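Local coordinates for putative uncharacterized protein (Streptococcus suis, PDB 4XZ7) that probably catalyses transglutaminase-type cross-linking of proteins through glutamine side chains and serves as an antiphagocytic virulence factor, at residues B[33-38]-B[50-56]; B[264-268]-B[295-299]. One frame throughout, in Å; residues are numbered along the deposited sequence.

Contact 1. Residues B[33-38]-B[50-56]; sequences QRQFHV and LSTREEL
R53 sets its CG anti to its own carbonyl carbon (chi1 -66°) and stays extended out to NE, which carries the guanidinium to the backbone carbonyl of Q33. It grips that oxygen side-on with two nitrogens: R53 NH1 to Q33 O is 2.9 Å and R53 NE to Q33 O is 3.3 Å, with the acceptor in the guanidinium plane. NH1 also lies at the edge of the F36 ring, near CZ. Arginine suits this place, since a long chain with several N-H groups can span from a helix start to a loop. Beyond Q33, F36 and S51 form an antiparallel hydrogen-bonded pair, F36 N to S51 O at 2.9 Å and S51 N to F36 O at 2.8 Å. On the flank of the hairpin towards F79, L50 N gives a nearly straight bond (168°) to H37 ND1 at 3.1 Å, in the plane of the imidazole. Inside, L56 divides its branches, L56 CD1 meeting F36 CD2 at 3.7 Å and L56 CD2 meeting V38 CG2 at 3.5 Å; a forked leucine can fill two such sites. T52 and E55 form a capping box, and a water joins R34 O to R53 N. The chain leaves strand 48-51 through T52, the N-cap, and enters helix 53-59, with strand 79-86 beside strand 36-40 and helix 19-29 packed against R53 and L56.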
# COMPACT_ATOMS: atom_id res chain seq x y z
N GLN B 33 -39.09 10.89 -16.24
CA GLN B 33 -38.44 10.72 -14.94
C GLN B 33 -36.99 11.19 -14.95
O GLN B 33 -36.18 10.75 -15.76
CB GLN B 33 -38.50 9.26 -14.50
CG GLN B 33 -38.16 9.08 -13.02
CD GLN B 33 -39.25 9.62 -12.11
OE1 GLN B 33 -40.38 9.81 -12.55
NE2 GLN B 33 -38.92 9.87 -10.84
N ARG B 34 -36.68 12.04 -13.98
CA ARG B 34 -35.44 12.81 -13.95
C ARG B 34 -34.53 12.34 -12.83
O ARG B 34 -33.30 12.44 -12.92
CB ARG B 34 -35.78 14.30 -13.79
CG ARG B 34 -34.60 15.25 -13.75
CD ARG B 34 -35.09 16.72 -13.74
NE ARG B 34 -33.97 17.63 -13.51
CZ ARG B 34 -33.50 17.95 -12.31
NH1 ARG B 34 -32.47 18.77 -12.19
NH2 ARG B 34 -34.07 17.44 -11.22
N GLN B 35 -35.13 11.87 -11.75
CA GLN B 35 -34.35 11.36 -10.64
C GLN B 35 -34.79 9.94 -10.28
O GLN B 35 -35.97 9.59 -10.39
CB GLN B 35 -34.48 12.28 -9.43
CG GLN B 35 -33.98 13.70 -9.68
CD GLN B 35 -34.25 14.63 -8.51
OE1 GLN B 35 -35.37 14.68 -7.99
NE2 GLN B 35 -33.24 15.37 -8.10
N PHE B 36 -33.81 9.15 -9.84
CA PHE B 36 -34.01 7.73 -9.57
C PHE B 36 -33.28 7.34 -8.29
O PHE B 36 -32.18 7.83 -8.05
CB PHE B 36 -33.48 6.88 -10.73
CG PHE B 36 -34.15 7.14 -12.07
CD1 PHE B 36 -35.22 6.37 -12.47
CD2 PHE B 36 -33.67 8.12 -12.93
CE1 PHE B 36 -35.83 6.58 -13.72
CE2 PHE B 36 -34.26 8.34 -14.17
CZ PHE B 36 -35.35 7.58 -14.56
N HIS B 37 -33.86 6.46 -7.46
CA HIS B 37 -33.02 5.87 -6.42
C HIS B 37 -32.29 4.71 -7.06
O HIS B 37 -32.74 4.18 -8.07
CB HIS B 37 -33.81 5.41 -5.19
CG HIS B 37 -34.44 6.53 -4.43
ND1 HIS B 37 -33.95 7.82 -4.49
CD2 HIS B 37 -35.53 6.57 -3.63
CE1 HIS B 37 -34.71 8.60 -3.74
NE2 HIS B 37 -35.68 7.87 -3.22
N VAL B 38 -31.16 4.32 -6.49
CA VAL B 38 -30.40 3.21 -7.06
C VAL B 38 -29.97 2.23 -5.99
O VAL B 38 -29.32 2.61 -5.01
CB VAL B 38 -29.15 3.69 -7.82
CG1 VAL B 38 -28.42 2.49 -8.41
CG2 VAL B 38 -29.55 4.71 -8.91
N LEU B 50 -31.95 9.95 -5.39
CA LEU B 50 -32.32 11.03 -6.30
C LEU B 50 -31.26 11.23 -7.40
O LEU B 50 -30.96 12.36 -7.79
CB LEU B 50 -32.55 12.33 -5.52
CG LEU B 50 -33.66 12.35 -4.47
CD1 LEU B 50 -33.59 13.62 -3.66
CD2 LEU B 50 -35.04 12.21 -5.13
N SER B 51 -30.68 10.14 -7.87
CA SER B 51 -29.66 10.18 -8.92
C SER B 51 -30.20 10.67 -10.25
O SER B 51 -31.33 10.34 -10.64
CB SER B 51 -29.04 8.80 -9.12
OG SER B 51 -28.50 8.32 -7.90
N THR B 52 -29.37 11.44 -10.96
CA THR B 52 -29.67 11.89 -12.32
C THR B 52 -29.14 10.90 -13.35
O THR B 52 -28.31 10.05 -13.03
CB THR B 52 -29.04 13.27 -12.62
OG1 THR B 52 -27.62 13.18 -12.51
CG2 THR B 52 -29.54 14.32 -11.62
N ARG B 53 -29.59 11.02 -14.59
CA ARG B 53 -29.11 10.13 -15.66
C ARG B 53 -27.59 10.22 -15.87
O ARG B 53 -26.96 9.23 -16.23
CB ARG B 53 -29.87 10.43 -16.95
CG ARG B 53 -31.35 10.05 -16.82
CD ARG B 53 -32.19 10.48 -17.97
NE ARG B 53 -33.60 10.20 -17.71
CZ ARG B 53 -34.32 9.29 -18.35
NH1 ARG B 53 -35.61 9.10 -18.04
NH2 ARG B 53 -33.75 8.57 -19.31
N GLU B 54 -27.00 11.38 -15.57
CA GLU B 54 -25.55 11.53 -15.66
C GLU B 54 -24.85 10.68 -14.60
O GLU B 54 -23.86 9.99 -14.87
CB GLU B 54 -25.15 13.00 -15.53
CG GLU B 54 -25.79 13.87 -16.61
CD GLU B 54 -25.13 15.23 -16.77
OE1 GLU B 54 -24.37 15.64 -15.86
OE2 GLU B 54 -25.37 15.88 -17.81
N GLU B 55 -25.39 10.73 -13.39
CA GLU B 55 -24.89 9.91 -12.29
C GLU B 55 -25.16 8.42 -12.53
O GLU B 55 -24.37 7.57 -12.12
CB GLU B 55 -25.49 10.39 -10.98
CG GLU B 55 -25.00 11.79 -10.58
CD GLU B 55 -25.87 12.48 -9.55
OE1 GLU B 55 -25.36 13.34 -8.81
OE2 GLU B 55 -27.08 12.17 -9.49
N LEU B 56 -26.28 8.11 -13.17
CA LEU B 56 -26.54 6.73 -13.59
C LEU B 56 -25.41 6.26 -14.50
O LEU B 56 -24.78 5.21 -14.26
CB LEU B 56 -27.88 6.62 -14.31
CG LEU B 56 -29.05 6.73 -13.32
CD1 LEU B 56 -30.41 6.75 -14.03
CD2 LEU B 56 -28.98 5.60 -12.29
O HOH W 1 -31.68 12.90 -15.13

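Contact 2. Residues B[264-268]-B[295-299]; sequences CVGFS and HATAR
In the transglutaminase-like core, the N-terminal turn of helix 264-277 lies against strand 294-302, bringing C264 beside H295. The short segments run almost parallel, at 8°, with their axes 6.9 Å apart. C264 opens the helix, its SG held between the backbone N and the carbonyl carbon (chi1 67°). From there C264 SG lies 3.4 Å from A296 N and 3.8 Å from H295 ND1, and C264 CB is 3.5 Å from H295 CE1. The sulfur approaches the imidazole obliquely. A296 CB touches both C264 SG and V265 CG2, each at 3.7 Å; a methyl group is small enough to let helix and strand come this close. One turn on, S268 OG bonds to C264 O at 2.9 Å, so this carbonyl receives both S268 N and S268 OG, from opposite faces of its plane. Turning its hydroxyl back onto its own helix satisfies the buried serine, which also packs against T297 CA. V265 further touches Y169 of the second subunit. H295 NE2 is hydrogen-bonded to D310 OD2, and cysteine at a helix start, histidine on a strand and aspartate behind it are consistent with the Cys-His-Asp catalytic triad of transglutaminases, whose papain-like relatives include papain itself, with asparagine third.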
# COMPACT_ATOMS: atom_id res chain seq x y z
N CYS B 264 7.90 18.25 9.80
CA CYS B 264 8.95 19.19 9.45
C CYS B 264 9.31 19.30 7.96
O CYS B 264 9.41 20.37 7.47
CB CYS B 264 10.21 19.01 10.32
SG CYS B 264 11.13 17.49 10.13
N VAL B 265 9.47 18.18 7.29
CA VAL B 265 9.78 18.19 5.90
C VAL B 265 8.63 18.82 5.13
O VAL B 265 8.87 19.60 4.28
CB VAL B 265 10.16 16.82 5.34
CG1 VAL B 265 10.32 16.89 3.84
CG2 VAL B 265 11.44 16.33 5.96
N GLY B 266 7.41 18.49 5.49
CA GLY B 266 6.27 19.14 4.84
C GLY B 266 6.29 20.65 4.97
O GLY B 266 6.29 21.38 3.98
N PHE B 267 6.29 21.13 6.22
CA PHE B 267 6.44 22.56 6.48
C PHE B 267 7.57 23.20 5.68
O PHE B 267 7.39 24.24 5.06
CB PHE B 267 6.70 22.81 7.95
CG PHE B 267 5.46 22.81 8.81
CD1 PHE B 267 4.87 24.01 9.18
CD2 PHE B 267 4.93 21.62 9.29
CE1 PHE B 267 3.76 24.03 9.99
CE2 PHE B 267 3.81 21.62 10.11
CZ PHE B 267 3.22 22.82 10.47
N SER B 268 8.75 22.59 5.70
CA SER B 268 9.94 23.16 5.06
C SER B 268 9.83 23.15 3.53
O SER B 268 10.33 24.07 2.86
CB SER B 268 11.20 22.41 5.49
OG SER B 268 11.37 22.43 6.91
N HIS B 295 15.81 16.43 12.04
CA HIS B 295 14.89 17.52 11.79
C HIS B 295 15.14 18.09 10.40
O HIS B 295 16.13 17.75 9.73
CB HIS B 295 15.04 18.60 12.87
CG HIS B 295 13.92 19.59 12.91
ND1 HIS B 295 12.62 19.23 13.19
CD2 HIS B 295 13.91 20.93 12.71
CE1 HIS B 295 11.85 20.31 13.16
NE2 HIS B 295 12.61 21.35 12.87
N ALA B 296 14.23 18.96 9.96
CA ALA B 296 14.34 19.60 8.66
C ALA B 296 13.89 21.05 8.73
O ALA B 296 12.98 21.40 9.48
CB ALA B 296 13.52 18.86 7.62
N THR B 297 14.56 21.90 7.94
CA THR B 297 14.28 23.33 7.94
C THR B 297 14.44 23.86 6.51
O THR B 297 14.90 23.12 5.64
CB THR B 297 15.25 24.12 8.88
OG1 THR B 297 16.60 23.91 8.44
CG2 THR B 297 15.11 23.66 10.33
N ALA B 298 14.10 25.12 6.27
CA ALA B 298 14.46 25.73 4.99
C ALA B 298 15.69 26.61 5.16
O ALA B 298 15.93 27.16 6.23
CB ALA B 298 13.32 26.54 4.42
N ARG B 299 16.47 26.71 4.09
CA ARG B 299 17.48 27.75 3.96
C ARG B 299 16.94 28.74 2.97
O ARG B 299 16.45 28.34 1.91
CB ARG B 299 18.79 27.17 3.49
CG ARG B 299 19.55 26.47 4.59
CD ARG B 299 20.94 27.04 4.67
NE ARG B 299 21.16 27.75 5.91
CZ ARG B 299 22.17 28.57 6.14
NH1 ARG B 299 22.26 29.15 7.32
NH2 ARG B 299 23.08 28.81 5.20

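How the contacts relate
The two contacts belong to separate parts of an elongated chain, itself a fragment of a larger protein, and follow one another in sequence. Their centres are 48 Å apart, their nearest atoms about 35 Å apart, and they lie on opposite sides of the chain's centre. Contact 1 joins a hairpin to the helix after it in the N-terminal region; contact 2 sets a helix against a sheet within the transglutaminase-like core, where the probable active site lies. They differ in chemistry too: no hydrogen bond crosses between the segments of contact 2, whereas backbone and side-chain bonds tie those of contact 1. Contact 2 also reaches the second subunit, while contact 1 is touched by no other chain of the dimer.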